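Local coordinates for VP1 (Polyomavirus HPyV6, PDB 4PCG), which forms pentamers as the major structural protein of the viral capsid and probably contributes to attachment to host cells, at residues M118-C123 / C187-R192. Sequence-based numbering, arbitrary orientation. Where two conformers were deposited one is given.
Sequences MYFWAC and CRYFGR
Tyr119, Trp121 and Cys123 each pair through both backbone N and O with Arg192, Phe190 and Arg188, respectively, giving six hydrogen bonds between antiparallel strands. At one end Tyr119 N reaches Arg192 O at 2.9 Å; at the other, Cys123 N meets Arg188 O at 2.9 Å, with a nearly straight N-H...O angle of 168°. Each of the six carbonyls also takes a CA-H...O contact, as Tyr119 O does from Gly191 CA at 3.2 Å. Met118 and Ala122 instead make backbone hydrogen bonds to Met235 and Thr231 of strand 227-239, and Phe120 N has a weak one to Asp234 OD1. This is part of the VP1 jelly roll, and strand 187-194 carries the sheet into a neighbouring subunit of the pentamer: residues 190-192 pair with a strand there, while Asn207 of that subunit donates a hydrogen bond from ND2 to Cys187 O and accepts one from Tyr189 N at OD1. On the face bearing Trp121, the indole lies over Phe190 CB, 3.8 Å from Trp121 NE1; chi1 of 64° sets Trp121 CG between its own N and C, swinging the ring back across the partner strand. In one of its two conformers Arg192, bent at chi3 (74°), lays NH1 over one face of the Tyr119 ring, 3.5 Å from Tyr119 CD2. Tyr119 OH hydrogen-bonds Gln117 OE1, and Arg188 NE donates to Leu213 O. On the other face Ala122 CB packs against Tyr189 CB at 3.6 Å.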
loop_
_atom_site.group_PDB
_atom_site.type_symbol
_atom_site.label_atom_id
_atom_site.label_comp_id
_atom_site.label_asym_id
_atom_site.label_seq_id
_atom_site.Cartn_x
_atom_site.Cartn_y
_atom_site.Cartn_z
ATOM N N MET B 118 13.625 -7.786 6.632
ATOM C CA MET B 118 14.509 -6.630 6.474
ATOM C C MET B 118 15.097 -6.648 5.088
ATOM O O MET B 118 15.629 -7.664 4.666
ATOM C CB MET B 118 15.630 -6.635 7.506
ATOM C CG MET B 118 16.622 -5.500 7.313
ATOM S SD MET B 118 17.759 -5.383 8.693
ATOM C CE MET B 118 19.004 -4.267 8.039
ATOM N N TYR B 119 15.032 -5.507 4.398
ATOM C CA TYR B 119 15.609 -5.355 3.064
ATOM C C TYR B 119 16.587 -4.174 3.185
ATOM O O TYR B 119 16.183 -3.117 3.611
ATOM C CB TYR B 119 14.528 -4.991 2.048
ATOM C CG TYR B 119 13.332 -5.937 2.064
ATOM C CD1 TYR B 119 13.328 -7.054 1.262
ATOM C CD2 TYR B 119 12.245 -5.722 2.891
ATOM C CE1 TYR B 119 12.264 -7.938 1.272
ATOM C CE2 TYR B 119 11.169 -6.609 2.901
ATOM C CZ TYR B 119 11.188 -7.716 2.090
ATOM O OH TYR B 119 10.134 -8.631 2.077
ATOM N N PHE B 120 17.846 -4.371 2.841
ATOM C CA PHE B 120 18.858 -3.356 3.104
ATOM C C PHE B 120 19.979 -3.435 2.093
ATOM O O PHE B 120 20.504 -4.514 1.821
ATOM C CB PHE B 120 19.422 -3.531 4.541
ATOM C CG PHE B 120 20.509 -2.545 4.892
ATOM C CD1 PHE B 120 21.833 -2.805 4.580
ATOM C CD2 PHE B 120 20.186 -1.328 5.457
ATOM C CE1 PHE B 120 22.825 -1.833 4.832
ATOM C CE2 PHE B 120 21.150 -0.394 5.743
ATOM C CZ PHE B 120 22.479 -0.650 5.432
ATOM N N TRP B 121 20.394 -2.271 1.597
ATOM C CA TRP B 121 21.603 -2.170 0.823
ATOM C C TRP B 121 22.342 -0.884 1.180
ATOM O O TRP B 121 21.743 0.112 1.597
ATOM C CB TRP B 121 21.321 -2.264 -0.682
ATOM C CG TRP B 121 20.485 -1.139 -1.250
ATOM C CD1 TRP B 121 19.114 -1.158 -1.486
ATOM C CD2 TRP B 121 20.941 0.172 -1.657
ATOM N NE1 TRP B 121 18.716 0.063 -2.024
ATOM C CE2 TRP B 121 19.811 0.890 -2.120
ATOM C CE3 TRP B 121 22.197 0.810 -1.660
ATOM C CZ2 TRP B 121 19.900 2.214 -2.579
ATOM C CZ3 TRP B 121 22.282 2.133 -2.114
ATOM C CH2 TRP B 121 21.139 2.817 -2.566
ATOM N N ALA B 122 23.654 -0.947 1.037
ATOM C CA ALA B 122 24.510 0.207 1.186
ATOM C C ALA B 122 25.658 0.141 0.187
ATOM O O ALA B 122 26.184 -0.936 -0.128
ATOM C CB ALA B 122 25.077 0.279 2.594
ATOM N N CYS B 123 26.061 1.338 -0.249
ATOM C CA CYS B 123 27.224 1.537 -1.134
ATOM C C CYS B 123 28.004 2.675 -0.574
ATOM O O CYS B 123 27.450 3.754 -0.396
ATOM C CB CYS B 123 26.825 2.034 -2.502
ATOM S SG CYS B 123 25.960 0.854 -3.506
ATOM N N CYS B 187 28.589 7.462 2.007
ATOM C CA CYS B 187 27.863 6.215 1.812
ATOM C C CYS B 187 26.397 6.549 1.595
ATOM O O CYS B 187 25.915 7.528 2.148
ATOM C CB CYS B 187 28.042 5.383 3.046
ATOM S SG CYS B 187 26.928 4.005 3.271
ATOM N N ARG B 188 25.721 5.779 0.754
ATOM C CA ARG B 188 24.273 5.845 0.661
ATOM C C ARG B 188 23.716 4.498 1.066
ATOM O O ARG B 188 24.224 3.449 0.626
ATOM C CB ARG B 188 23.824 6.138 -0.753
ATOM C CG ARG B 188 24.489 7.344 -1.373
ATOM C CD ARG B 188 24.302 8.655 -0.628
ATOM N NE ARG B 188 25.028 9.660 -1.419
ATOM C CZ ARG B 188 26.079 10.368 -1.040
ATOM N NH1 ARG B 188 26.632 11.197 -1.930
ATOM N NH2 ARG B 188 26.570 10.330 0.201
ATOM N N TYR B 189 22.650 4.523 1.859
ATOM C CA TYR B 189 22.009 3.281 2.254
ATOM C C TYR B 189 20.497 3.440 2.290
ATOM O O TYR B 189 19.968 4.547 2.455
ATOM C CB TYR B 189 22.580 2.732 3.580
ATOM C CG TYR B 189 22.322 3.600 4.773
ATOM C CD1 TYR B 189 21.103 3.552 5.448
ATOM C CD2 TYR B 189 23.279 4.514 5.214
ATOM C CE1 TYR B 189 20.857 4.368 6.528
ATOM C CE2 TYR B 189 23.047 5.326 6.304
ATOM C CZ TYR B 189 21.824 5.261 6.949
ATOM O OH TYR B 189 21.600 6.100 8.010
ATOM N N PHE B 190 19.820 2.299 2.177
ATOM C CA PHE B 190 18.384 2.258 2.222
ATOM C C PHE B 190 17.965 0.973 2.886
ATOM O O PHE B 190 18.468 -0.091 2.529
ATOM C CB PHE B 190 17.717 2.308 0.849
ATOM C CG PHE B 190 16.215 2.290 0.977
ATOM C CD1 PHE B 190 15.558 3.358 1.600
ATOM C CD2 PHE B 190 15.484 1.161 0.653
ATOM C CE1 PHE B 190 14.179 3.323 1.813
ATOM C CE2 PHE B 190 14.109 1.117 0.863
ATOM C CZ PHE B 190 13.457 2.205 1.434
ATOM N N GLY B 191 17.026 1.087 3.813
ATOM C CA GLY B 191 16.512 -0.073 4.535
ATOM C C GLY B 191 15.010 -0.049 4.744
ATOM O O GLY B 191 14.378 0.995 4.817
ATOM N N ARG B 192 14.434 -1.243 4.902
ATOM C CA ARG B 192 13.037 -1.363 5.222
ATOM C C ARG B 192 12.890 -2.581 6.135
ATOM O O ARG B 192 13.334 -3.655 5.782
ATOM C CB ARG B 192 12.212 -1.538 3.957
ATOM C CG ARG B 192 10.725 -1.658 4.229
ATOM C CD ARG B 192 9.910 -1.519 2.956
ATOM N NE ARG B 192 10.011 -2.714 2.127
ATOM C CZ ARG B 192 10.654 -2.774 0.968
ATOM N NH1 ARG B 192 10.682 -3.905 0.290
ATOM N NH2 ARG B 192 11.267 -1.697 0.490
#